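PDB 6PB3: rhizobiales Sp. Pch2 from Marine metagenome, which is a Trip13-like AAA+ ATPase that probably remodels HORMA domain proteins and so helps regulate bacterial cGAS-like enzymes in immunity against bacteriophage. Local coordinates for residues K41-L46 / D96-R101; R72-I77 / R214-E219; L76-G81 / M201-V206; I104-L109 / A152-V157; E133-E138 / D188-G193. All coordinates share one frame; numbering follows the deposited sequence.

How the contacts relate
Contact 1 is the first to close, joining helix 33-47 to helix 95-102 on one side of the AAA+ sheet. Contact 2 starts in the loop that leads into strand 76-81, and contact 3 on that strand; both start inside the loop of contact 1, so each crosses it. Contact 3 pairs this strand with 197-203, and contact 2 brings it to the turn that leads into strand 219-223. Contact 4 pairs strands 105-111 and 151-157 and is nested inside the loops of contacts 2 and 3. Contact 5 joins helices 124-141 and 179-192. It crosses contact 4, which it touches through Leu109, Val153 and Leu155, and is nested within contacts 2 and 3.

Contact 1 (K41-L46 / D96-R101); sequences KMLAVL and DDVARR
Lys41 lays its CG over the centre of the Arg101 guanidinium, 3.4 Å above the plane. The contact joins two helices, 33-47 and 95-102, of the AAA+ ATPase fold. Their short axes pass 9.3 Å apart at a crossing angle of -58°, with Ala44 facing Val98. The Lys41 chain is extended beyond CG and crosses the arginine at a slant, with CE also touching NH1. Aliphatic carbons therefore meet the flat group. The ammonium NZ continues past it to Leu281 O and Tyr284 O of the second subunit, another copy of the protein, where it is hydrogen-bonded. The Arg101 chain starts anti to the backbone N (chi1 -176°) and bends at chi3 (-50°). This turns the guanidinium back along its own helix. Arg101 NH2 forms a salt bridge with Asp97 OD1 at 3.1 Å, though the hydrogen bond within it is weak. Ser40 OG bonds to both NE of Arg101 and OD1 of Asp97, which helps to fix the group. Deeper in, Leu43 and Val98 cross at about a right angle. Ala44 CB lies 4.2 Å from Arg101 CD, while Leu43 CD1 meets Val98 CG2 at 3.7 Å.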
# COMPACT_ATOMS: atom_id res chain seq x y z
N LYS A 41 21.92 14.85 30.00
CA LYS A 41 23.37 14.81 29.96
C LYS A 41 23.91 15.17 28.58
O LYS A 41 24.96 15.83 28.47
CB LYS A 41 23.86 13.43 30.41
CG LYS A 41 23.60 13.11 31.90
CD LYS A 41 23.84 11.62 32.17
CE LYS A 41 23.94 11.30 33.67
NZ LYS A 41 24.27 9.84 33.83
N MSE A 42 23.22 14.77 27.51
CA MSE A 42 23.68 15.08 26.14
C MSE A 42 23.66 16.59 25.90
O MSE A 42 24.60 17.17 25.34
CB MSE A 42 22.83 14.36 25.09
CG MSE A 42 23.33 14.52 23.65
SE MSE A 42 25.15 13.82 23.35
CE MSE A 42 26.13 15.40 23.37
N LEU A 43 22.56 17.21 26.33
CA LEU A 43 22.46 18.67 26.28
C LEU A 43 23.59 19.33 27.06
O LEU A 43 24.18 20.31 26.59
CB LEU A 43 21.09 19.11 26.82
CG LEU A 43 19.83 18.92 25.95
CD1 LEU A 43 18.55 18.99 26.79
CD2 LEU A 43 19.77 19.98 24.81
N ALA A 44 23.91 18.82 28.25
CA ALA A 44 25.01 19.41 29.01
C ALA A 44 26.32 19.31 28.24
O ALA A 44 27.12 20.26 28.21
CB ALA A 44 25.12 18.73 30.38
N VAL A 45 26.56 18.16 27.62
CA VAL A 45 27.77 17.98 26.83
C VAL A 45 27.80 18.94 25.64
O VAL A 45 28.85 19.52 25.32
CB VAL A 45 27.85 16.51 26.38
CG1 VAL A 45 28.99 16.31 25.40
CG2 VAL A 45 27.99 15.61 27.61
N LEU A 46 26.66 19.12 24.97
CA LEU A 46 26.63 19.96 23.77
C LEU A 46 26.93 21.42 24.10
O LEU A 46 27.55 22.13 23.30
CB LEU A 46 25.28 19.85 23.08
CG LEU A 46 24.99 18.51 22.40
CD1 LEU A 46 23.62 18.56 21.72
CD2 LEU A 46 26.11 18.16 21.41
N ASP A 96 15.29 22.38 33.01
CA ASP A 96 15.45 22.53 34.45
C ASP A 96 16.48 21.55 34.98
O ASP A 96 17.29 21.89 35.85
CB ASP A 96 14.12 22.31 35.16
CG ASP A 96 14.18 22.71 36.61
OD1 ASP A 96 13.99 23.91 36.88
OD2 ASP A 96 14.42 21.83 37.46
N ASP A 97 16.45 20.32 34.48
CA ASP A 97 17.46 19.33 34.83
C ASP A 97 18.85 19.76 34.36
O ASP A 97 19.83 19.61 35.10
CB ASP A 97 17.08 17.99 34.23
CG ASP A 97 17.56 16.83 35.06
OD1 ASP A 97 18.80 16.67 35.19
OD2 ASP A 97 16.70 16.09 35.59
N VAL A 98 18.96 20.26 33.13
CA VAL A 98 20.27 20.65 32.62
C VAL A 98 20.81 21.82 33.43
O VAL A 98 22.01 21.89 33.72
CB VAL A 98 20.20 21.02 31.13
CG1 VAL A 98 21.59 21.41 30.62
CG2 VAL A 98 19.57 19.88 30.28
N ALA A 99 19.94 22.76 33.78
CA ALA A 99 20.33 23.90 34.58
C ALA A 99 20.88 23.46 35.92
O ALA A 99 21.89 23.99 36.40
CB ALA A 99 19.14 24.84 34.78
N ARG A 100 20.23 22.47 36.54
CA ARG A 100 20.72 21.92 37.80
C ARG A 100 22.06 21.22 37.61
O ARG A 100 23.00 21.44 38.37
CB ARG A 100 19.68 20.97 38.38
CG ARG A 100 18.56 21.67 39.17
CD ARG A 100 17.26 20.91 39.07
NE ARG A 100 17.33 19.59 39.69
CZ ARG A 100 16.55 19.22 40.69
NH1 ARG A 100 15.66 20.07 41.18
NH2 ARG A 100 16.66 18.00 41.21
N ARG A 101 22.16 20.38 36.57
CA ARG A 101 23.35 19.55 36.36
C ARG A 101 24.59 20.40 36.09
O ARG A 101 25.67 20.11 36.63
CB ARG A 101 23.09 18.59 35.19
CG ARG A 101 24.19 17.59 34.88
CD ARG A 101 23.79 16.67 33.73
NE ARG A 101 22.46 16.07 33.89
CZ ARG A 101 22.23 14.95 34.58
NH1 ARG A 101 23.22 14.31 35.20
NH2 ARG A 101 20.99 14.49 34.68

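Contact 2 (R72-I77 / R214-E219); sequences RRPPLI and RRRAAE
Arg73 curls round Ala218, the two CB atoms only 3.4 Å apart. Its CG lies beside the backbone N (chi1 -52°), and two further bends, at chi2 and chi3, fold the chain back. The guanidinium then lies with one face against Ala218 CA. Ala217 O lies obliquely to this flat group, 2.9 Å from Arg73 NH2. Gln273 of the second subunit bonds Ala217 O. Arg215 O sits at the edge, in the guanidinium plane. Thus the arginine head is set among carbonyls of the type I beta turn 214-217. Near a bound sulfate, Arg215 packs on Thr88 of the second subunit, in its probable P-loop, consistent with an intersubunit AAA+ nucleotide site. Pro74 crosses the Arg216 side chain at about a right angle, and Pro74 CG rests 3.5 Å from Arg216 O. The Arg216 chain is extended and carries its polar end away, to Ala212 O and to Asp188. The one clear hydrogen bond across the contact is Ala218 N to Leu76 O, 2.7 Å. Ile77 and Glu219 form a parallel bridge where strand 219-223 begins, outermost in the sheet within this chain. Helix 179-192 packs on Pro74 and Leu76, helix 33-47 on Ile77 and Glu219.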
# COMPACT_ATOMS: atom_id res chain seq x y z
N ARG A 72 32.32 16.08 18.77
CA ARG A 72 32.32 16.80 17.51
C ARG A 72 30.96 16.78 16.79
O ARG A 72 30.87 17.31 15.68
CB ARG A 72 33.40 16.23 16.59
N ARG A 73 29.93 16.20 17.39
CA ARG A 73 28.65 16.07 16.70
C ARG A 73 27.94 17.42 16.61
O ARG A 73 27.98 18.21 17.56
CB ARG A 73 27.74 15.09 17.42
CG ARG A 73 28.33 13.75 17.73
CD ARG A 73 28.78 13.03 16.45
NE ARG A 73 27.88 13.17 15.31
CZ ARG A 73 26.73 12.51 15.16
NH1 ARG A 73 26.31 11.69 16.12
NH2 ARG A 73 26.00 12.69 14.07
N PRO A 74 27.24 17.69 15.51
CA PRO A 74 26.36 18.86 15.48
C PRO A 74 25.40 18.83 16.65
O PRO A 74 24.95 17.74 17.08
CB PRO A 74 25.62 18.71 14.14
CG PRO A 74 26.41 17.71 13.35
CD PRO A 74 27.03 16.80 14.36
N PRO A 75 25.07 20.00 17.23
CA PRO A 75 24.28 20.06 18.49
C PRO A 75 22.78 19.91 18.29
O PRO A 75 21.98 20.80 18.57
CB PRO A 75 24.67 21.44 19.05
CG PRO A 75 24.96 22.26 17.84
CD PRO A 75 25.53 21.33 16.79
N LEU A 76 22.37 18.72 17.85
CA LEU A 76 20.97 18.40 17.61
C LEU A 76 20.65 17.09 18.31
O LEU A 76 21.41 16.12 18.20
CB LEU A 76 20.68 18.28 16.10
CG LEU A 76 19.38 17.57 15.69
CD1 LEU A 76 18.15 18.44 15.99
CD2 LEU A 76 19.42 17.17 14.20
N ILE A 77 19.52 17.05 19.00
CA ILE A 77 19.03 15.83 19.65
C ILE A 77 17.63 15.56 19.14
O ILE A 77 16.76 16.44 19.16
CB ILE A 77 19.04 15.95 21.19
CG1 ILE A 77 20.45 16.26 21.67
CG2 ILE A 77 18.53 14.64 21.81
CD1 ILE A 77 20.54 16.67 23.14
N ARG A 214 18.50 13.80 9.93
CA ARG A 214 18.72 12.65 10.79
C ARG A 214 20.21 12.41 11.02
O ARG A 214 20.63 12.15 12.16
CB ARG A 214 18.08 11.41 10.16
CG ARG A 214 17.42 10.51 11.15
CD ARG A 214 16.92 9.25 10.50
NE ARG A 214 16.15 9.51 9.30
CZ ARG A 214 15.64 8.54 8.55
NH1 ARG A 214 15.84 7.29 8.91
NH2 ARG A 214 14.94 8.82 7.44
N ARG A 215 21.01 12.50 9.96
CA ARG A 215 22.42 12.15 10.07
C ARG A 215 23.21 13.15 10.90
O ARG A 215 24.32 12.82 11.34
CB ARG A 215 23.03 12.03 8.67
CG ARG A 215 23.32 13.35 7.96
CD ARG A 215 23.96 13.09 6.57
NE ARG A 215 24.42 14.32 5.93
CZ ARG A 215 23.89 14.84 4.83
NH1 ARG A 215 22.88 14.22 4.21
NH2 ARG A 215 24.38 15.97 4.32
N ARG A 216 22.66 14.33 11.16
CA ARG A 216 23.31 15.33 12.01
C ARG A 216 22.98 15.20 13.49
O ARG A 216 23.64 15.84 14.31
CB ARG A 216 22.94 16.73 11.53
CG ARG A 216 23.65 17.11 10.24
CD ARG A 216 23.13 18.42 9.69
NE ARG A 216 24.01 18.96 8.64
CZ ARG A 216 23.98 18.57 7.36
NH1 ARG A 216 23.14 17.62 6.97
NH2 ARG A 216 24.80 19.15 6.48
N ALA A 217 21.99 14.39 13.87
CA ALA A 217 21.67 14.23 15.28
C ALA A 217 22.90 13.73 16.05
O ALA A 217 23.53 12.74 15.67
CB ALA A 217 20.50 13.26 15.47
N ALA A 218 23.26 14.46 17.10
CA ALA A 218 24.28 13.96 18.01
C ALA A 218 23.76 12.76 18.76
O ALA A 218 24.51 11.81 19.01
CB ALA A 218 24.68 15.06 19.00
N GLU A 219 22.48 12.77 19.11
CA GLU A 219 21.88 11.60 19.72
C GLU A 219 20.43 11.51 19.29
O GLU A 219 19.75 12.53 19.16
CB GLU A 219 21.97 11.64 21.26
CG GLU A 219 21.52 10.34 21.90
CD GLU A 219 21.58 10.34 23.41
OE1 GLU A 219 21.88 11.39 24.00
OE2 GLU A 219 21.30 9.29 24.01

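Contact 3 (L76-G81 / M201-V206); sequences LIVLAG and MCTNRV
Met201 uses both its backbone N and its O to bind strand 76-81. Met201 N donates to Ile77 O at 2.9 Å, and Met201 O accepts from Leu79 N at 2.8 Å in a nearly straight bond. Thr203 N then reaches Leu79 O at 2.9 Å, and the series ends in a longer bond, Gly81 N to Thr203 O at 3.3 Å, bent to 147°. This is parallel pairing of two inner strands of the AAA+ sheet. CA-H...O contacts fill in between, including Ala80 CA to Thr203 O at 3.2 Å. The side chains sort onto two faces. On the face of Val78, Ala80, Met201 and Thr203, the Met201 chain has CG between the backbone N and the carbonyl carbon (chi1 68°). Met201 CG meets Leu76 CD1 at 3.7 Å and also touches Val78 CG2. Val78 and Met201 run side by side and point the same way. Ala80 CB is flanked by Thr203 CG2 and Val206 CB. Thr203 turns its methyl to the neighbouring strand and its OG1 to Arg205 O, donating from above that carbonyl's plane. On the other face, Leu79 CD1 meets Cys202 SG at 4.0 Å. Gly81 opens a probable Walker A P-loop. At its phi of 146° a side chain would press on the carbonyl O of Ala80, which calls for glycine. Strand 76-81 lies between 197-203 and 219-223. Leu209 and helix 211-214 lie over Met201, while helix 33-47 packs on Ile77, and Ile221 and Phe223 of strand 219-223 touch Leu79.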
# COMPACT_ATOMS: atom_id res chain seq x y z
N LEU A 76 22.37 18.72 17.85
CA LEU A 76 20.97 18.40 17.61
C LEU A 76 20.65 17.09 18.31
O LEU A 76 21.41 16.12 18.20
CB LEU A 76 20.68 18.28 16.10
CG LEU A 76 19.38 17.57 15.69
CD1 LEU A 76 18.15 18.44 15.99
CD2 LEU A 76 19.42 17.17 14.20
N ILE A 77 19.52 17.05 19.00
CA ILE A 77 19.03 15.83 19.65
C ILE A 77 17.63 15.56 19.14
O ILE A 77 16.76 16.44 19.16
CB ILE A 77 19.04 15.95 21.19
CG1 ILE A 77 20.45 16.26 21.67
CG2 ILE A 77 18.53 14.64 21.81
CD1 ILE A 77 20.54 16.67 23.14
N VAL A 78 17.40 14.33 18.69
CA VAL A 78 16.11 13.91 18.14
C VAL A 78 15.41 13.04 19.16
O VAL A 78 15.99 12.08 19.67
CB VAL A 78 16.31 13.17 16.81
CG1 VAL A 78 14.98 12.54 16.33
CG2 VAL A 78 16.80 14.14 15.74
N LEU A 79 14.16 13.39 19.48
CA LEU A 79 13.27 12.55 20.28
C LEU A 79 12.26 11.93 19.33
O LEU A 79 11.46 12.66 18.73
CB LEU A 79 12.56 13.35 21.38
CG LEU A 79 13.39 14.23 22.32
CD1 LEU A 79 12.49 14.73 23.48
CD2 LEU A 79 14.59 13.48 22.86
N ALA A 80 12.28 10.61 19.21
CA ALA A 80 11.47 9.90 18.23
C ALA A 80 10.67 8.79 18.90
O ALA A 80 11.19 8.10 19.78
CB ALA A 80 12.34 9.29 17.12
N GLY A 81 9.43 8.60 18.49
CA GLY A 81 8.66 7.47 18.96
C GLY A 81 7.18 7.78 19.11
O GLY A 81 6.68 8.80 18.63
N MSE A 201 14.59 18.29 18.68
CA MSE A 201 13.42 18.17 17.85
C MSE A 201 12.71 16.86 18.07
O MSE A 201 13.32 15.82 18.26
CB MSE A 201 13.80 18.37 16.40
CG MSE A 201 14.64 17.32 15.79
SE MSE A 201 14.34 17.66 13.91
CE MSE A 201 12.44 17.40 13.94
N CYS A 202 11.39 16.94 18.06
CA CYS A 202 10.53 15.79 18.32
C CYS A 202 9.88 15.36 17.01
O CYS A 202 9.49 16.20 16.20
CB CYS A 202 9.44 16.13 19.37
SG CYS A 202 10.13 16.72 20.93
N THR A 203 9.76 14.05 16.84
CA THR A 203 9.09 13.46 15.69
C THR A 203 8.43 12.17 16.16
O THR A 203 8.90 11.51 17.09
CB THR A 203 10.06 13.18 14.55
OG1 THR A 203 9.35 12.67 13.43
CG2 THR A 203 11.10 12.15 14.98
N ASN A 204 7.30 11.84 15.54
CA ASN A 204 6.67 10.57 15.85
C ASN A 204 7.45 9.41 15.26
O ASN A 204 7.76 8.43 15.95
CB ASN A 204 5.23 10.57 15.35
CG ASN A 204 4.48 11.77 15.83
OD1 ASN A 204 4.76 12.30 16.91
ND2 ASN A 204 3.53 12.21 15.03
N ARG A 205 7.79 9.50 13.98
CA ARG A 205 8.60 8.47 13.34
C ARG A 205 9.86 9.09 12.78
O ARG A 205 9.80 10.02 11.97
CB ARG A 205 7.83 7.76 12.24
CG ARG A 205 8.29 6.33 12.07
CD ARG A 205 7.51 5.38 12.97
NE ARG A 205 7.74 3.99 12.60
CZ ARG A 205 6.89 2.99 12.83
NH1 ARG A 205 5.73 3.22 13.44
NH2 ARG A 205 7.20 1.76 12.45
N VAL A 206 11.00 8.55 13.20
CA VAL A 206 12.28 9.09 12.76
C VAL A 206 12.42 9.01 11.25
O VAL A 206 13.06 9.86 10.63
CB VAL A 206 13.42 8.34 13.49
CG1 VAL A 206 13.41 6.86 13.14
CG2 VAL A 206 14.74 8.96 13.15

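Contact 4 (I104-L109 / A152-V157); sequences IRITLL and AVILLV
Two parallel strands of the AAA+ core sheet, 105-111 and 151-157, meet here through five backbone hydrogen bonds. Ile106 pairs with Ala152, Thr107 with Val153, Leu108 with Ile154, and Leu109 with Leu155. The bonds alternate from Ala152 N to Arg105 O at one end to Leu156 N to Leu109 O at the other. The straightest is Leu109 N to Ile154 O, 2.7 Å with an angle of 178° at the hydrogen. On one face Ile154 sits between two neighbours and uses a different branch for each. Ile154 CD1 meets Ile106 CG2 at 3.7 Å. Ile154 CG2 meets Leu108 CD1, also at 3.7 Å. That same Leu108 methyl reaches on to Leu156 CB. Both pairs are slanted rather than parallel. Nearer the start, Ile104 CD1 touches the small Ala152 CB at 4.1 Å. The opposite face carries Leu109, whose CD1 reaches back over Val153 CG1 at 3.7 Å. With chi1 at -57°, Leu109 CG lies beside the backbone N, which points the branch that way. Leu155 CD1 comes to 3.4 Å from Leu109 O and also touches Leu109 CB. Helix 124-141 covers the face of Leu109, Val153 and Leu155 with His134, Thr135 and Phe132. On the other face Ile154 and Leu156 touch Ile200 of strand 197-203, while the antiparallel strand 15-17 borders 105-111 on its far side.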
# COMPACT_ATOMS: atom_id res chain seq x y z
N ILE A 104 23.86 26.30 35.32
CA ILE A 104 23.73 27.41 34.39
C ILE A 104 22.27 27.81 34.25
O ILE A 104 21.35 27.03 34.50
CB ILE A 104 24.30 27.09 32.99
CG1 ILE A 104 23.68 25.80 32.46
CG2 ILE A 104 25.83 26.99 33.03
CD1 ILE A 104 24.19 25.41 31.11
N ARG A 105 22.08 29.06 33.82
CA ARG A 105 20.76 29.57 33.47
C ARG A 105 20.52 29.32 31.98
O ARG A 105 21.41 29.54 31.16
CB ARG A 105 20.68 31.05 33.83
CG ARG A 105 20.77 31.24 35.38
CD ARG A 105 21.39 32.56 35.80
NE ARG A 105 20.52 33.70 35.54
CZ ARG A 105 19.65 34.20 36.41
NH1 ARG A 105 19.54 33.67 37.62
NH2 ARG A 105 18.90 35.24 36.07
N ILE A 106 19.32 28.84 31.65
CA ILE A 106 19.03 28.33 30.31
C ILE A 106 17.78 29.00 29.77
O ILE A 106 16.75 29.04 30.45
CB ILE A 106 18.85 26.80 30.32
CG1 ILE A 106 20.13 26.11 30.77
CG2 ILE A 106 18.41 26.30 28.94
CD1 ILE A 106 20.03 24.61 30.63
N THR A 107 17.87 29.49 28.54
CA THR A 107 16.74 30.09 27.84
C THR A 107 16.24 29.10 26.80
O THR A 107 17.01 28.66 25.93
CB THR A 107 17.16 31.40 27.17
OG1 THR A 107 17.62 32.33 28.15
CG2 THR A 107 15.99 31.99 26.42
N LEU A 108 14.96 28.75 26.87
CA LEU A 108 14.35 27.86 25.89
C LEU A 108 13.57 28.68 24.88
O LEU A 108 12.72 29.50 25.25
CB LEU A 108 13.43 26.85 26.58
CG LEU A 108 12.66 25.91 25.66
CD1 LEU A 108 13.50 24.69 25.30
CD2 LEU A 108 11.36 25.50 26.33
N LEU A 109 13.87 28.46 23.60
CA LEU A 109 13.15 29.11 22.51
C LEU A 109 12.31 28.07 21.79
O LEU A 109 12.85 27.28 20.99
CB LEU A 109 14.12 29.79 21.53
CG LEU A 109 15.05 30.81 22.18
CD1 LEU A 109 16.10 31.26 21.19
CD2 LEU A 109 14.28 32.00 22.74
N ALA A 152 23.00 29.05 28.56
CA ALA A 152 22.83 28.33 27.30
C ALA A 152 21.46 28.61 26.73
O ALA A 152 20.57 29.13 27.42
CB ALA A 152 23.03 26.83 27.47
N VAL A 153 21.30 28.25 25.46
CA VAL A 153 20.09 28.48 24.68
C VAL A 153 19.66 27.17 24.04
O VAL A 153 20.42 26.58 23.27
CB VAL A 153 20.31 29.53 23.58
CG1 VAL A 153 19.02 29.71 22.78
CG2 VAL A 153 20.80 30.84 24.17
N ILE A 154 18.43 26.74 24.31
CA ILE A 154 17.88 25.55 23.69
C ILE A 154 16.81 25.99 22.70
O ILE A 154 15.88 26.71 23.05
CB ILE A 154 17.28 24.57 24.71
CG1 ILE A 154 18.37 24.11 25.68
CG2 ILE A 154 16.68 23.38 23.96
CD1 ILE A 154 17.82 23.26 26.83
N LEU A 155 16.96 25.56 21.46
CA LEU A 155 15.93 25.75 20.45
C LEU A 155 15.11 24.47 20.38
O LEU A 155 15.66 23.38 20.23
CB LEU A 155 16.57 26.11 19.11
CG LEU A 155 15.64 26.40 17.93
CD1 LEU A 155 14.80 27.65 18.18
CD2 LEU A 155 16.47 26.55 16.67
N LEU A 156 13.79 24.59 20.52
CA LEU A 156 12.90 23.44 20.47
C LEU A 156 12.03 23.51 19.22
O LEU A 156 11.41 24.54 18.94
CB LEU A 156 12.03 23.38 21.73
CG LEU A 156 10.96 22.29 21.85
CD1 LEU A 156 11.44 20.92 21.38
CD2 LEU A 156 10.46 22.22 23.31
N VAL A 157 11.98 22.39 18.48
CA VAL A 157 11.23 22.27 17.23
C VAL A 157 10.22 21.12 17.36
O VAL A 157 10.62 19.96 17.52
CB VAL A 157 12.16 22.02 16.03
CG1 VAL A 157 11.39 22.15 14.75
CG2 VAL A 157 13.35 22.98 16.06

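Contact 5 (E133-E138 / D188-G193); sequences EHTVSE and DRLGNG
Arg189 presents one face of its guanidinium to Val136 and an edge to Glu133. Val136 CG2 stands 3.8 Å above that plane, offset toward the rim. The Glu133 carboxylate meets the edge, with CD in the guanidinium plane and the two flat groups turned 32° against each other. One oxygen, OE1, faces both terminal nitrogens. Glu133 OE1 lies 2.7 Å from Arg189 NH1, in a weak hydrogen bond. The 2.4 Å between Glu133 OE1 and Arg189 NH2 is very short, and its exact value is doubtful. The salt bridge joins two exposed residues. Arg189 spans the distance with a chain extended from CG to NE. The Glu133 chain bends at chi2 (60°), which brings the carboxylate round to the arginine. Val136 and Arg189 cross at about a right angle. Beneath them the contact is apolar: Val136 CG2 meets Leu190 CD2 at 3.7 Å, and Thr135 CG2 lies 4.4 Å from the same methyl. Thr135 OG1 is bonded to Ala131 O of its own helix. The two short helix axes are 10.7 Å apart and run 17° from parallel. Thr135 and Leu190 both rest on Ala197 of strand 197-203. This is the arrangement of an alpha/beta P-loop NTPase, where neighbouring, nearly parallel helices, here 124-141 and 179-192, line one face of the sheet.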
# COMPACT_ATOMS: atom_id res chain seq x y z
N GLU A 133 19.09 32.56 13.56
CA GLU A 133 19.83 33.81 13.73
C GLU A 133 19.67 34.35 15.14
O GLU A 133 20.64 34.78 15.77
CB GLU A 133 19.38 34.84 12.71
CG GLU A 133 20.16 36.15 12.83
CD GLU A 133 21.65 35.95 12.62
OE1 GLU A 133 22.02 35.07 11.82
OE2 GLU A 133 22.44 36.68 13.24
N HIS A 134 18.44 34.34 15.66
CA HIS A 134 18.21 34.77 17.03
C HIS A 134 18.97 33.89 18.01
O HIS A 134 19.63 34.38 18.93
CB HIS A 134 16.72 34.77 17.34
CG HIS A 134 16.37 35.31 18.69
ND1 HIS A 134 15.87 34.52 19.71
CD2 HIS A 134 16.43 36.57 19.20
CE1 HIS A 134 15.65 35.26 20.78
NE2 HIS A 134 15.98 36.51 20.49
N THR A 135 18.92 32.57 17.80
CA THR A 135 19.59 31.65 18.70
C THR A 135 21.09 31.92 18.75
O THR A 135 21.69 31.95 19.83
CB THR A 135 19.32 30.21 18.28
OG1 THR A 135 17.90 30.01 18.19
CG2 THR A 135 19.90 29.23 19.28
N VAL A 136 21.70 32.15 17.58
CA VAL A 136 23.13 32.47 17.52
C VAL A 136 23.41 33.77 18.28
O VAL A 136 24.36 33.84 19.08
CB VAL A 136 23.59 32.56 16.06
CG1 VAL A 136 25.03 33.06 15.98
CG2 VAL A 136 23.44 31.21 15.37
N SER A 137 22.60 34.80 18.05
CA SER A 137 22.83 36.08 18.71
C SER A 137 22.77 35.94 20.23
O SER A 137 23.68 36.39 20.94
CB SER A 137 21.81 37.11 18.21
OG SER A 137 21.91 38.32 18.94
N GLU A 138 21.71 35.32 20.74
CA GLU A 138 21.57 35.16 22.18
C GLU A 138 22.70 34.32 22.76
O GLU A 138 23.21 34.62 23.85
CB GLU A 138 20.22 34.54 22.51
CG GLU A 138 19.08 35.54 22.45
CD GLU A 138 19.28 36.69 23.43
OE1 GLU A 138 19.54 36.41 24.62
OE2 GLU A 138 19.20 37.86 22.99
N ASP A 188 24.46 23.40 11.41
CA ASP A 188 25.90 23.47 11.14
C ASP A 188 26.50 24.73 11.75
O ASP A 188 27.61 24.69 12.31
CB ASP A 188 26.14 23.44 9.63
CG ASP A 188 25.82 22.11 9.03
OD1 ASP A 188 25.60 21.16 9.80
OD2 ASP A 188 25.80 22.02 7.79
N ARG A 189 25.79 25.85 11.64
CA ARG A 189 26.30 27.11 12.17
C ARG A 189 26.47 27.03 13.69
O ARG A 189 27.46 27.52 14.24
CB ARG A 189 25.34 28.23 11.76
CG ARG A 189 25.84 29.63 11.97
CD ARG A 189 24.83 30.57 11.35
NE ARG A 189 24.94 31.93 11.87
CZ ARG A 189 23.98 32.84 11.76
NH1 ARG A 189 22.83 32.53 11.17
NH2 ARG A 189 24.15 34.05 12.27
N LEU A 190 25.51 26.40 14.38
CA LEU A 190 25.66 26.20 15.82
C LEU A 190 26.83 25.27 16.13
O LEU A 190 27.51 25.44 17.15
CB LEU A 190 24.37 25.64 16.42
CG LEU A 190 23.13 26.54 16.41
CD1 LEU A 190 21.96 25.88 17.17
CD2 LEU A 190 23.45 27.89 16.99
N GLY A 191 27.05 24.27 15.27
CA GLY A 191 28.12 23.32 15.52
C GLY A 191 29.49 23.90 15.22
O GLY A 191 30.44 23.67 15.97
N ASN A 192 29.59 24.69 14.14
CA ASN A 192 30.86 25.32 13.79
C ASN A 192 31.39 26.17 14.94
O ASN A 192 32.57 26.10 15.28
CB ASN A 192 30.70 26.15 12.52
CG ASN A 192 30.87 25.34 11.25
OD1 ASN A 192 31.51 24.28 11.26
ND2 ASN A 192 30.32 25.84 10.15
N GLY A 193 30.52 26.94 15.58
CA GLY A 193 30.95 27.78 16.67
C GLY A 193 31.03 27.02 17.98
O GLY A 193 30.57 25.89 18.12